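Local coordinates for protein putative solute-binding component of ABC transporter (Clostridium phytofermentans, PDB 4YS6) that probably serves as the sugar-binding component of an ABC transporter, and here holds beta-D-glucopyranose in the cleft between its two lobes, at residues D124-N129 and S134-F139; A298-K303 and P330-E335; N223-I228 and L251-A256. All coordinates share one frame; numbering follows the deposited sequence.

Interaction 1 of 3, residues D124-N129 and S134-F139; sequences DRLIMN and SYYATF. With BGC (beta-D-glucopyranose), chain D.
Asp124 and Thr138 meet at the cleft end of two adjacent parallel strands in a lobe of this periplasmic binding protein fold, where the loop after strand 119-123 turns over strand 135-139 toward the sugar. The tight part centres on the backbone of Asp124, gripped at both N and O. Asp124 N donates to Ala137 O at 2.7 Å, continuing the pairing of strands 119-123 and 135-139, and the carbonyl oxygen accepts from three donors: two hydroxyls and, from the other side of the cleft, Asn178 ND2. Thr138 OG1 comes in the carbonyl plane on a lone pair, 2.7 Å from Asp124 O, whereas Tyr136 OH sits 44° out of that plane at 2.8 Å from the same oxygen. The side chain turns to the glucose: CG stands anti to the backbone N (chi1 -166°), OD2 takes the proton of sugar O2, and OD1 is salt-bridged to Arg50. Leu126 flanks the tyrosine at a right angle, laying CD1 over one ring face 3.9 Å from the centroid. The looser side is bridged by two waters. One links Asp124 OD1 to Thr138 OG1, the bond to the threonine being the longer, and a second gives a proton to Tyr136 OH while accepting from Leu126 N. Arg125 points away from the strand, its chain extended from CG to NE, and reaches the sugar edge-on: NE bonds to O1, and Arg125 NH2 lies 3.0 Å from ring oxygen O5 with a nearly straight N-H...O angle of 173°.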
ATOM      1  N   ASP A 124       3.612   5.405  -6.607  1.00 10.50           N
ATOM      2  CA  ASP A 124       3.396   4.692  -5.348  1.00 10.27           C
ATOM      3  C   ASP A 124       4.228   3.430  -5.173  1.00 10.37           C
ATOM      4  O   ASP A 124       4.847   3.257  -4.105  1.00 12.90           O
ATOM      5  CB  ASP A 124       1.937   4.341  -5.133  1.00 11.85           C
ATOM      6  CG  ASP A 124       1.680   3.932  -3.704  1.00 16.99           C
ATOM      7  OD1 ASP A 124       1.459   4.823  -2.839  1.00 16.50           O
ATOM      8  OD2 ASP A 124       1.803   2.727  -3.420  1.00 15.20           O
ATOM      9  N   ARG A 125       4.225   2.570  -6.188  1.00 11.66           N
ATOM     10  CA  ARG A 125       5.025   1.347  -6.223  1.00 10.63           C
ATOM     11  C   ARG A 125       6.239   1.521  -7.106  1.00 14.13           C
ATOM     12  O   ARG A 125       6.142   2.087  -8.187  1.00 12.72           O
ATOM     13  CB  ARG A 125       4.196   0.188  -6.763  1.00 11.15           C
ATOM     14  CG  ARG A 125       2.949  -0.072  -5.918  1.00 14.37           C
ATOM     15  CD  ARG A 125       2.002  -0.983  -6.663  1.00 15.29           C
ATOM     16  NE  ARG A 125       0.883  -1.413  -5.807  1.00 12.62           N
ATOM     17  CZ  ARG A 125      -0.084  -2.243  -6.197  1.00 12.96           C
ATOM     18  NH1 ARG A 125      -0.114  -2.707  -7.430  1.00 15.16           N
ATOM     19  NH2 ARG A 125      -1.030  -2.613  -5.348  1.00 14.60           N
ATOM     20  N   LEU A 126       7.384   1.031  -6.671  1.00 11.65           N
ATOM     21  CA  LEU A 126       8.586   1.206  -7.457  1.00 11.27           C
ATOM     22  C   LEU A 126       8.650   0.180  -8.617  1.00 11.95           C
ATOM     23  O   LEU A 126       8.346  -1.000  -8.449  1.00 13.67           O
ATOM     24  CB  LEU A 126       9.805   1.120  -6.547  1.00 13.02           C
ATOM     25  CG  LEU A 126      11.156   1.444  -7.178  1.00 15.77           C
ATOM     26  CD1 LEU A 126      11.204   2.850  -7.737  1.00 17.00           C
ATOM     27  CD2 LEU A 126      12.287   1.201  -6.177  1.00 15.60           C
ATOM     28  N   ILE A 127       9.039   0.662  -9.791  1.00 11.73           N
ATOM     29  CA  ILE A 127       9.252  -0.177 -10.975  1.00 11.82           C
ATOM     30  C   ILE A 127      10.686  -0.678 -10.937  1.00 12.79           C
ATOM     31  O   ILE A 127      11.608   0.122 -10.771  1.00 13.77           O
ATOM     32  CB  ILE A 127       8.966   0.615 -12.260  1.00 15.67           C
ATOM     33  CG1 ILE A 127       7.466   0.920 -12.346  1.00 17.11           C
ATOM     34  CG2 ILE A 127       9.442  -0.137 -13.499  1.00 19.54           C
ATOM     35  CD1 ILE A 127       7.108   1.968 -13.370  1.00 18.34           C
HETATM   36  N   MSE A 128      10.853  -1.999 -11.023  1.00 13.28           N
HETATM   37  CA  MSE A 128      12.106  -2.680 -10.709  1.00 13.04           C
HETATM   38  C   MSE A 128      12.875  -3.141 -11.950  1.00 18.70           C
HETATM   39  O   MSE A 128      12.277  -3.451 -12.989  1.00 15.12           O
HETATM   40  CB  MSE A 128      11.833  -3.915  -9.811  1.00 13.07           C
HETATM   41  CG  MSE A 128      10.974  -3.706  -8.611  1.00 13.29           C
HETATM   42 SE   MSE A 128      11.671  -2.338  -7.414  1.00 24.47          SE
HETATM   43  CE  MSE A 128      13.170  -3.363  -6.679  1.00 16.68           C
ATOM     44  N   ASN A 129      14.198  -3.238 -11.822  1.00 16.63           N
ATOM     45  CA  ASN A 129      15.057  -3.777 -12.869  1.00 17.66           C
ATOM     46  C   ASN A 129      14.847  -3.145 -14.220  1.00 20.64           C
ATOM     47  O   ASN A 129      14.813  -3.840 -15.239  1.00 22.14           O
ATOM     48  CB  ASN A 129      14.854  -5.280 -13.010  1.00 20.16           C
ATOM     49  CG  ASN A 129      15.408  -6.041 -11.857  1.00 28.64           C
ATOM     50  OD1 ASN A 129      16.276  -5.545 -11.138  1.00 24.99           O
ATOM     51  ND2 ASN A 129      14.938  -7.272 -11.679  1.00 34.64           N
ATOM     52  N   SER A 134      12.392   7.392 -14.310  1.00 14.40           N
ATOM     53  CA  SER A 134      12.947   8.723 -14.106  1.00 17.26           C
ATOM     54  C   SER A 134      12.865   9.141 -12.639  1.00 16.51           C
ATOM     55  O   SER A 134      13.847   9.618 -12.040  1.00 15.15           O
ATOM     56  CB  SER A 134      12.197   9.754 -14.969  1.00 20.32           C
ATOM     57  OG  SER A 134      12.143   9.357 -16.347  1.00 25.02           O
ATOM     58  N   TYR A 135      11.663   8.988 -12.097  1.00 13.06           N
ATOM     59  CA  TYR A 135      11.302   9.427 -10.750  1.00 12.96           C
ATOM     60  C   TYR A 135      10.331   8.473 -10.108  1.00 12.41           C
ATOM     61  O   TYR A 135       9.672   7.676 -10.781  1.00 12.47           O
ATOM     62  CB  TYR A 135      10.680  10.838 -10.754  1.00 13.18           C
ATOM     63  CG  TYR A 135      11.626  11.898 -11.267  1.00 13.83           C
ATOM     64  CD1 TYR A 135      12.602  12.461 -10.445  1.00 14.34           C
ATOM     65  CD2 TYR A 135      11.559  12.314 -12.580  1.00 15.95           C
ATOM     66  CE1 TYR A 135      13.492  13.386 -10.948  1.00 17.45           C
ATOM     67  CE2 TYR A 135      12.438  13.253 -13.077  1.00 22.33           C
ATOM     68  CZ  TYR A 135      13.391  13.776 -12.267  1.00 19.78           C
ATOM     69  OH  TYR A 135      14.247  14.704 -12.785  1.00 23.07           O
ATOM     70  N   TYR A 136      10.250   8.574  -8.783  1.00 12.33           N
ATOM     71  CA  TYR A 136       9.375   7.745  -7.951  1.00 11.86           C
ATOM     72  C   TYR A 136       8.676   8.676  -6.964  1.00 12.75           C
ATOM     73  O   TYR A 136       9.330   9.465  -6.276  1.00 12.85           O
ATOM     74  CB  TYR A 136      10.196   6.687  -7.227  1.00 11.83           C
ATOM     75  CG  TYR A 136       9.463   5.751  -6.296  1.00 11.42           C
ATOM     76  CD1 TYR A 136       8.218   5.248  -6.608  1.00 11.06           C
ATOM     77  CD2 TYR A 136      10.058   5.347  -5.102  1.00 11.48           C
ATOM     78  CE1 TYR A 136       7.577   4.347  -5.755  1.00 11.16           C
ATOM     79  CE2 TYR A 136       9.443   4.471  -4.253  1.00 11.53           C
ATOM     80  CZ  TYR A 136       8.219   3.970  -4.563  1.00 12.21           C
ATOM     81  OH  TYR A 136       7.638   3.080  -3.677  1.00 12.08           O
ATOM     82  N   ALA A 137       7.351   8.569  -6.896  1.00 12.53           N
ATOM     83  CA  ALA A 137       6.550   9.313  -5.932  1.00 12.01           C
ATOM     84  C   ALA A 137       5.787   8.335  -5.088  1.00 13.30           C
ATOM     85  O   ALA A 137       5.064   7.500  -5.620  1.00 12.80           O
ATOM     86  CB  ALA A 137       5.598  10.212  -6.619  1.00 16.37           C
ATOM     87  N   THR A 138       5.895   8.451  -3.775  1.00 11.25           N
ATOM     88  CA  THR A 138       5.237   7.481  -2.903  1.00 10.88           C
ATOM     89  C   THR A 138       5.077   8.084  -1.498  1.00 11.05           C
ATOM     90  O   THR A 138       5.413   9.251  -1.278  1.00 13.47           O
ATOM     91  CB  THR A 138       6.046   6.175  -2.880  1.00 10.87           C
ATOM     92  OG1 THR A 138       5.319   5.153  -2.189  1.00 14.81           O
ATOM     93  CG2 THR A 138       7.394   6.403  -2.212  1.00 15.59           C
ATOM     94  N   PHE A 139       4.504   7.319  -0.581  1.00 12.80           N
ATOM     95  CA  PHE A 139       4.556   7.650   0.835  1.00 13.47           C
ATOM     96  C   PHE A 139       5.768   6.951   1.428  1.00 12.27           C
ATOM     97  O   PHE A 139       6.390   6.092   0.795  1.00 15.43           O
ATOM     98  CB  PHE A 139       3.239   7.254   1.539  1.00 12.44           C
ATOM     99  CG  PHE A 139       2.092   8.109   1.120  1.00 11.60           C
ATOM    100  CD1 PHE A 139       1.420   7.844  -0.060  1.00 14.91           C
ATOM    101  CD2 PHE A 139       1.716   9.206   1.868  1.00 15.58           C
ATOM    102  CE1 PHE A 139       0.390   8.663  -0.492  1.00 16.78           C
ATOM    103  CE2 PHE A 139       0.669  10.017   1.428  1.00 18.19           C
ATOM    104  CZ  PHE A 139       0.036   9.748   0.248  1.00 15.96           C
TER
HETATM  105  C2  BGC D 403      -0.021   0.551  -1.612  1.00 10.88           C
HETATM  106  C3  BGC D 403      -1.028   0.388  -0.521  1.00 12.91           C
HETATM  107  C4  BGC D 403      -2.184  -0.424  -0.932  1.00 10.44           C
HETATM  108  C5  BGC D 403      -1.780  -1.734  -1.535  1.00 11.03           C
HETATM  109  C6  BGC D 403      -2.923  -2.501  -2.165  1.00 13.09           C
HETATM  110  C1  BGC D 403       0.468  -0.838  -2.069  1.00 12.38           C
HETATM  111  O1  BGC D 403       1.324  -0.773  -3.031  1.00 17.69           O
HETATM  112  O2  BGC D 403       1.090   1.304  -1.141  1.00 11.78           O
HETATM  113  O3  BGC D 403      -1.446   1.750  -0.129  1.00 12.38           O
HETATM  114  O4  BGC D 403      -3.025  -0.760   0.200  1.00 12.51           O
HETATM  115  O5  BGC D 403      -0.804  -1.456  -2.584  1.00 12.54           O
HETATM  116  O6  BGC D 403      -3.733  -1.671  -2.983  1.00 12.98           O
HETATM  117  O   HOH W   1       2.767   4.420  -0.310  1.00 15.29           O
HETATM  118  O   HOH W   2       8.404   0.395  -3.703  1.00 15.10           O

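Interaction 2 of 3, residues A298-K303 and P330-E335; sequences ASQVVK and PSYLCE
Gln300 sets the NE2 end of its amide over the ring of Tyr332, joining helix 294-309 to strand 331-339 in the alpha/beta sandwich of this lobe, where helices pack against the mixed sheet. The glutamine does not reach out straight. CG lies anti to the carbonyl carbon, and a bend at the next bond (chi2 -55°) folds the chain back and brings NE2 over the ring. NE2 stands 3.3 Å above the ring plane, over its centre, and comes within 3.4 Å of Tyr332 CZ. Amide and ring are not stacked flat; their planes are 37° apart. Tyr332 CB already points to the helix, and CG anti to the backbone N, beside the carbonyl carbon, sets where the ring lies. Behind the amide, the aliphatic part of the glutamine is used as well: Gln300 CG packs at 3.9 Å from Tyr332 CE1, and two residues along the strand Cys334 brings its sulfur to that same CG. The other end of the amide is held from its own helix, one turn on, which fixes which way round the group lies. Lys303, its chain extended from CB to NZ, donates from NZ to Gln300 OE1 at 2.8 Å, tilted 18° from the carbonyl plane.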
ATOM      1  N   ALA A 298      -0.857  12.817  -5.694  1.00 13.19           N
ATOM      2  CA  ALA A 298      -1.146  13.257  -7.054  1.00 13.53           C
ATOM      3  C   ALA A 298      -0.588  14.652  -7.299  1.00 13.88           C
ATOM      4  O   ALA A 298      -0.018  14.909  -8.360  1.00 15.69           O
ATOM      5  CB  ALA A 298      -2.625  13.221  -7.343  1.00 15.68           C
ATOM      6  N   SER A 299      -0.716  15.540  -6.319  1.00 16.33           N
ATOM      7  CA  SER A 299      -0.190  16.893  -6.450  1.00 14.66           C
ATOM      8  C   SER A 299       1.319  16.888  -6.673  1.00 17.86           C
ATOM      9  O   SER A 299       1.839  17.636  -7.507  1.00 16.28           O
ATOM     10  CB  SER A 299      -0.538  17.721  -5.203  1.00 19.49           C
ATOM     11  OG  SER A 299       0.013  19.021  -5.342  1.00 28.57           O
ATOM     12  N   GLN A 300       2.021  16.026  -5.951  1.00 16.16           N
ATOM     13  CA  GLN A 300       3.468  15.954  -6.058  1.00 16.09           C
ATOM     14  C   GLN A 300       3.848  15.404  -7.428  1.00 15.17           C
ATOM     15  O   GLN A 300       4.797  15.885  -8.061  1.00 15.26           O
ATOM     16  CB  GLN A 300       4.058  15.094  -4.950  1.00 17.24           C
ATOM     17  CG  GLN A 300       3.994  15.747  -3.600  1.00 17.77           C
ATOM     18  CD  GLN A 300       4.659  17.114  -3.597  1.00 24.14           C
ATOM     19  OE1 GLN A 300       4.005  18.136  -3.400  1.00 29.91           O
ATOM     20  NE2 GLN A 300       5.951  17.138  -3.846  1.00 24.39           N
ATOM     21  N   VAL A 301       3.092  14.418  -7.903  1.00 14.29           N
ATOM     22  CA  VAL A 301       3.375  13.867  -9.227  1.00 15.30           C
ATOM     23  C   VAL A 301       3.154  14.911 -10.325  1.00 15.33           C
ATOM     24  O   VAL A 301       3.976  15.034 -11.260  1.00 16.10           O
ATOM     25  CB  VAL A 301       2.540  12.622  -9.477  1.00 16.10           C
ATOM     26  CG1 VAL A 301       2.620  12.185 -10.952  1.00 21.49           C
ATOM     27  CG2 VAL A 301       3.037  11.533  -8.571  1.00 12.94           C
ATOM     28  N   VAL A 302       2.089  15.711 -10.227  1.00 14.98           N
ATOM     29  CA  VAL A 302       1.859  16.736 -11.238  1.00 15.58           C
ATOM     30  C   VAL A 302       2.975  17.778 -11.201  1.00 16.50           C
ATOM     31  O   VAL A 302       3.352  18.279 -12.252  1.00 17.07           O
ATOM     32  CB  VAL A 302       0.474  17.387 -11.076  1.00 18.37           C
ATOM     33  CG1 VAL A 302       0.294  18.564 -12.031  1.00 23.37           C
ATOM     34  CG2 VAL A 302      -0.610  16.328 -11.332  1.00 24.00           C
ATOM     35  N   LYS A 303       3.527  18.080 -10.025  1.00 14.89           N
ATOM     36  CA  LYS A 303       4.711  18.957  -9.967  1.00 15.05           C
ATOM     37  C   LYS A 303       5.893  18.361 -10.746  1.00 14.91           C
ATOM     38  O   LYS A 303       6.660  19.095 -11.413  1.00 16.30           O
ATOM     39  CB  LYS A 303       5.139  19.217  -8.522  1.00 21.56           C
ATOM     40  CG  LYS A 303       4.158  20.078  -7.763  1.00 21.17           C
ATOM     41  CD  LYS A 303       4.631  20.243  -6.344  1.00 24.89           C
ATOM     42  CE  LYS A 303       3.568  20.871  -5.471  1.00 30.52           C
ATOM     43  NZ  LYS A 303       4.045  20.906  -4.061  1.00 38.57           N
ATOM     44  N   PRO A 330      15.519   8.768  -7.967  1.00 12.70           N
ATOM     45  CA  PRO A 330      15.190   9.972  -7.189  1.00 12.67           C
ATOM     46  C   PRO A 330      13.728   9.963  -6.834  1.00 14.00           C
ATOM     47  O   PRO A 330      12.891   9.739  -7.722  1.00 15.46           O
ATOM     48  CB  PRO A 330      15.522  11.123  -8.126  1.00 18.80           C
ATOM     49  CG  PRO A 330      16.403  10.539  -9.184  1.00 19.41           C
ATOM     50  CD  PRO A 330      16.081   9.085  -9.292  1.00 13.82           C
ATOM     51  N   SER A 331      13.444  10.149  -5.546  1.00 12.30           N
ATOM     52  CA  SER A 331      12.091   9.954  -5.020  1.00 13.50           C
ATOM     53  C   SER A 331      11.560  11.105  -4.215  1.00 14.91           C
ATOM     54  O   SER A 331      12.312  11.871  -3.613  1.00 14.01           O
ATOM     55  CB  SER A 331      12.034   8.708  -4.145  1.00 13.71           C
ATOM     56  OG  SER A 331      12.546   7.562  -4.816  1.00 14.98           O
ATOM     57  N   TYR A 332      10.240  11.216  -4.196  1.00 12.11           N
ATOM     58  CA  TYR A 332       9.565  12.096  -3.248  1.00 12.19           C
ATOM     59  C   TYR A 332       8.709  11.229  -2.362  1.00 15.04           C
ATOM     60  O   TYR A 332       7.836  10.519  -2.857  1.00 14.94           O
ATOM     61  CB  TYR A 332       8.716  13.163  -3.918  1.00 14.01           C
ATOM     62  CG  TYR A 332       8.299  14.212  -2.932  1.00 13.97           C
ATOM     63  CD1 TYR A 332       7.222  14.005  -2.087  1.00 18.17           C
ATOM     64  CD2 TYR A 332       9.022  15.373  -2.800  1.00 16.22           C
ATOM     65  CE1 TYR A 332       6.859  14.960  -1.140  1.00 22.20           C
ATOM     66  CE2 TYR A 332       8.670  16.335  -1.855  1.00 19.12           C
ATOM     67  CZ  TYR A 332       7.587  16.110  -1.037  1.00 23.84           C
ATOM     68  OH  TYR A 332       7.236  17.059  -0.107  1.00 31.60           O
ATOM     69  N   LEU A 333       8.985  11.293  -1.064  1.00 14.12           N
ATOM     70  CA  LEU A 333       8.257  10.526  -0.055  1.00 14.85           C
ATOM     71  C   LEU A 333       7.332  11.447   0.737  1.00 17.40           C
ATOM     72  O   LEU A 333       7.808  12.347   1.443  1.00 15.93           O
ATOM     73  CB  LEU A 333       9.226   9.847   0.898  1.00 11.81           C
ATOM     74  CG  LEU A 333       9.867   8.514   0.503  1.00 22.20           C
ATOM     75  CD1 LEU A 333      10.383   8.497  -0.905  1.00 24.93           C
ATOM     76  CD2 LEU A 333      10.980   8.139   1.491  1.00 20.90           C
ATOM     77  N   CYS A 334       6.029  11.247   0.577  1.00 16.69           N
ATOM     78  CA  CYS A 334       5.037  11.965   1.374  1.00 17.61           C
ATOM     79  C   CYS A 334       4.872  11.299   2.746  1.00 18.97           C
ATOM     80  O   CYS A 334       5.158  10.113   2.932  1.00 15.51           O
ATOM     81  CB  CYS A 334       3.689  12.010   0.665  1.00 19.20           C
ATOM     82  SG  CYS A 334       3.658  12.706  -1.041  1.00 33.38           S
ATOM     83  N   GLU A 335       4.351  12.055   3.706  1.00 19.31           N
ATOM     84  CA  GLU A 335       4.233  11.569   5.081  1.00 19.37           C
ATOM     85  C   GLU A 335       2.903  10.842   5.347  1.00 17.24           C
ATOM     86  O   GLU A 335       1.825  11.378   5.069  1.00 21.84           O
ATOM     87  CB  GLU A 335       4.374  12.743   6.057  1.00 39.59           C
ATOM     88  CG  GLU A 335       4.574  12.306   7.501  1.00 57.62           C
ATOM     89  CD  GLU A 335       4.799  13.474   8.442  1.00 75.45           C
ATOM     90  OE1 GLU A 335       3.958  14.398   8.456  1.00 83.78           O
ATOM     91  OE2 GLU A 335       5.819  13.471   9.163  1.00 79.53           O
TER

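Interaction 3 of 3, residues N223-I228 and L251-A256; sequences NRMDAI and LGVTNA
Helices 223-228 and 251-256 run the same general way, crossing at -40° with their axes 8.1 Å apart at the closest point, near enough for the small residue Ala256 to meet the other backbone. Its methyl makes the closest approach between the side chains. Ala256 CB sits 3.6 Å from Met225 CG and nearly as close to CB of the same selenomethionine, and it also lies 3.8 Å from the backbone N of Asp226. Met225 sets out toward the partner helix, CG anti to the backbone N, then bends at chi2 (74°) and again at chi3, carrying the methyl end back from the partner helix. On the way round, the selenium passes Val253 CG1 at 4.1 Å, while Met225 CG lies 3.9 Å from Val253 O. Asp226 borders this apolar patch: OD1 is 3.9 Å from Ala256 CB, but its hydrogen bond is to Ser260 OG, farther along helix 247-260. A second polar tie between the helices joins Asn255 ND2 to Gln222 OE1. Met225 and Val253 both rest on Phe170 of strand 165-170, so the pair packs as neighbouring helices on one face of the four-stranded parallel sheet, in the second alpha/beta lobe of the periplasmic binding protein fold, with Leu251 and Thr254 turned to the next helix, 275-282.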
ATOM      1  N   ASN A 223      -9.537 -16.330   3.542  1.00 13.16           N
ATOM      2  CA  ASN A 223      -9.432 -17.777   3.464  1.00 15.19           C
ATOM      3  C   ASN A 223      -8.259 -18.287   4.316  1.00 14.36           C
ATOM      4  O   ASN A 223      -8.374 -19.302   5.014  1.00 16.19           O
ATOM      5  CB  ASN A 223      -9.292 -18.214   2.005  1.00 22.76           C
ATOM      6  CG  ASN A 223     -10.609 -18.152   1.249  1.00 31.87           C
ATOM      7  OD1 ASN A 223     -11.682 -18.179   1.848  1.00 32.94           O
ATOM      8  ND2 ASN A 223     -10.528 -18.073  -0.076  1.00 38.41           N
ATOM      9  N   ARG A 224      -7.134 -17.582   4.276  1.00 15.19           N
ATOM     10  CA  ARG A 224      -5.987 -17.976   5.079  1.00 18.26           C
ATOM     11  C   ARG A 224      -6.277 -17.768   6.575  1.00 15.28           C
ATOM     12  O   ARG A 224      -5.976 -18.650   7.379  1.00 17.30           O
ATOM     13  CB  ARG A 224      -4.740 -17.209   4.642  1.00 13.57           C
ATOM     14  CG  ARG A 224      -3.520 -17.439   5.534  1.00 15.82           C
ATOM     15  CD  ARG A 224      -2.208 -16.844   4.984  1.00 16.43           C
ATOM     16  NE  ARG A 224      -1.217 -16.988   6.034  1.00 15.86           N
ATOM     17  CZ  ARG A 224      -0.640 -15.982   6.685  1.00 15.77           C
ATOM     18  NH1 ARG A 224      -0.794 -14.726   6.298  1.00 17.04           N
ATOM     19  NH2 ARG A 224       0.178 -16.263   7.681  1.00 17.50           N
HETATM   20  N   MSE A 225      -6.888 -16.647   6.950  1.00 14.65           N
HETATM   21  CA  MSE A 225      -7.208 -16.418   8.360  1.00 14.96           C
HETATM   22  C   MSE A 225      -8.219 -17.454   8.848  1.00 16.26           C
HETATM   23  O   MSE A 225      -8.096 -17.945   9.980  1.00 16.04           O
HETATM   24  CB  MSE A 225      -7.725 -14.996   8.583  1.00 12.41           C
HETATM   25  CG  MSE A 225      -8.030 -14.640  10.028  1.00 12.15           C
HETATM   26 SE   MSE A 225      -6.333 -14.369  11.064  1.00 32.97          SE
HETATM   27  CE  MSE A 225      -6.379 -15.876  12.208  1.00 25.50           C
ATOM     28  N   ASP A 226      -9.186 -17.832   8.007  1.00 14.30           N
ATOM     29  CA  ASP A 226     -10.141 -18.867   8.430  1.00 22.58           C
ATOM     30  C   ASP A 226      -9.447 -20.190   8.756  1.00 19.18           C
ATOM     31  O   ASP A 226      -9.797 -20.880   9.736  1.00 19.82           O
ATOM     32  CB  ASP A 226     -11.209 -19.100   7.368  1.00 24.94           C
ATOM     33  CG  ASP A 226     -12.572 -19.340   7.975  1.00 59.53           C
ATOM     34  OD1 ASP A 226     -13.130 -18.385   8.568  1.00 68.42           O
ATOM     35  OD2 ASP A 226     -13.072 -20.480   7.879  1.00 69.22           O
ATOM     36  N   ALA A 227      -8.459 -20.538   7.949  1.00 16.61           N
ATOM     37  CA  ALA A 227      -7.721 -21.777   8.132  1.00 18.48           C
ATOM     38  C   ALA A 227      -6.842 -21.697   9.372  1.00 17.81           C
ATOM     39  O   ALA A 227      -6.677 -22.663  10.110  1.00 20.36           O
ATOM     40  CB  ALA A 227      -6.891 -22.077   6.886  1.00 20.07           C
ATOM     41  N   ILE A 228      -6.262 -20.529   9.607  1.00 15.17           N
ATOM     42  CA  ILE A 228      -5.458 -20.330  10.809  1.00 15.35           C
ATOM     43  C   ILE A 228      -6.345 -20.400  12.075  1.00 14.66           C
ATOM     44  O   ILE A 228      -5.986 -21.071  13.045  1.00 15.10           O
ATOM     45  CB  ILE A 228      -4.699 -19.026  10.725  1.00 18.47           C
ATOM     46  CG1 ILE A 228      -3.603 -19.146   9.658  1.00 18.32           C
ATOM     47  CG2 ILE A 228      -4.053 -18.676  12.067  1.00 21.28           C
ATOM     48  CD1 ILE A 228      -2.846 -17.844   9.390  1.00 21.31           C
ATOM     49  N   LEU A 251      -9.293  -6.300   6.135  1.00 11.03           N
ATOM     50  CA  LEU A 251     -10.711  -6.581   5.933  1.00 13.64           C
ATOM     51  C   LEU A 251     -11.005  -8.080   5.850  1.00 14.12           C
ATOM     52  O   LEU A 251     -12.002  -8.567   6.391  1.00 14.00           O
ATOM     53  CB  LEU A 251     -11.207  -5.886   4.681  1.00 12.55           C
ATOM     54  CG  LEU A 251     -12.691  -5.974   4.413  1.00 14.63           C
ATOM     55  CD1 LEU A 251     -13.463  -5.359   5.576  1.00 17.14           C
ATOM     56  CD2 LEU A 251     -13.005  -5.251   3.114  1.00 14.71           C
ATOM     57  N   GLY A 252     -10.154  -8.812   5.143  1.00 14.18           N
ATOM     58  CA  GLY A 252     -10.283 -10.250   5.030  1.00 15.87           C
ATOM     59  C   GLY A 252     -10.098 -10.906   6.380  1.00 12.71           C
ATOM     60  O   GLY A 252     -10.845 -11.793   6.775  1.00 13.09           O
ATOM     61  N   VAL A 253      -9.084 -10.446   7.100  1.00 11.37           N
ATOM     62  CA  VAL A 253      -8.835 -10.943   8.451  1.00 12.64           C
ATOM     63  C   VAL A 253     -10.043 -10.694   9.360  1.00 13.81           C
ATOM     64  O   VAL A 253     -10.528 -11.607  10.037  1.00 14.71           O
ATOM     65  CB  VAL A 253      -7.568 -10.303   9.013  1.00 14.35           C
ATOM     66  CG1 VAL A 253      -7.460 -10.435  10.529  1.00 16.58           C
ATOM     67  CG2 VAL A 253      -6.353 -10.949   8.335  1.00 12.79           C
ATOM     68  N   THR A 254     -10.545  -9.468   9.399  1.00 12.26           N
ATOM     69  CA  THR A 254     -11.684  -9.203  10.276  1.00 12.71           C
ATOM     70  C   THR A 254     -12.955  -9.928   9.826  1.00 13.15           C
ATOM     71  O   THR A 254     -13.740 -10.376  10.678  1.00 14.73           O
ATOM     72  CB  THR A 254     -11.960  -7.684  10.423  1.00 17.62           C
ATOM     73  OG1 THR A 254     -12.260  -7.102   9.164  1.00 22.20           O
ATOM     74  CG2 THR A 254     -10.767  -6.981  10.971  1.00 17.14           C
ATOM     75  N   ASN A 255     -13.161 -10.122   8.517  1.00 15.76           N
ATOM     76  CA  ASN A 255     -14.262 -10.962   8.051  1.00 15.95           C
ATOM     77  C   ASN A 255     -14.170 -12.375   8.629  1.00 16.89           C
ATOM     78  O   ASN A 255     -15.163 -12.932   9.077  1.00 15.66           O
ATOM     79  CB  ASN A 255     -14.295 -11.062   6.529  1.00 16.80           C
ATOM     80  CG  ASN A 255     -14.779  -9.789   5.844  1.00 19.77           C
ATOM     81  OD1 ASN A 255     -15.353  -8.891   6.459  1.00 19.82           O
ATOM     82  ND2 ASN A 255     -14.566  -9.730   4.546  1.00 23.41           N
ATOM     83  N   ALA A 256     -12.976 -12.958   8.613  1.00 15.94           N
ATOM     84  CA  ALA A 256     -12.788 -14.307   9.140  1.00 14.51           C
ATOM     85  C   ALA A 256     -12.964 -14.354  10.637  1.00 17.15           C
ATOM     86  O   ALA A 256     -13.556 -15.294  11.152  1.00 17.68           O
ATOM     87  CB  ALA A 256     -11.419 -14.835   8.772  1.00 14.57           C
TER

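Overall arrangement
Interactions 1 and 2 belong to one lobe and share its mixed sheet. Their centres are 10 Å apart, and strands 135-139 and 331-339 lie side by side, probably hydrogen-bonded from Thr138 O to Cys334 N and from Tyr136 O to Tyr332 N; Ala137 also packs on Val301 of helix 294-309. Interaction 3 lies across the chain's centre, about 30 Å from interaction 1 and 34 Å from interaction 2 between centres, among helices of the parallel-sheet lobe. Along the chain the order is 1, 3, 2: the chain visits the second lobe and returns, as in this family. Interaction 1 borders the sugar; interaction 2 is helix-on-strand packing in its lobe, interaction 3 helix-on-helix packing in the other.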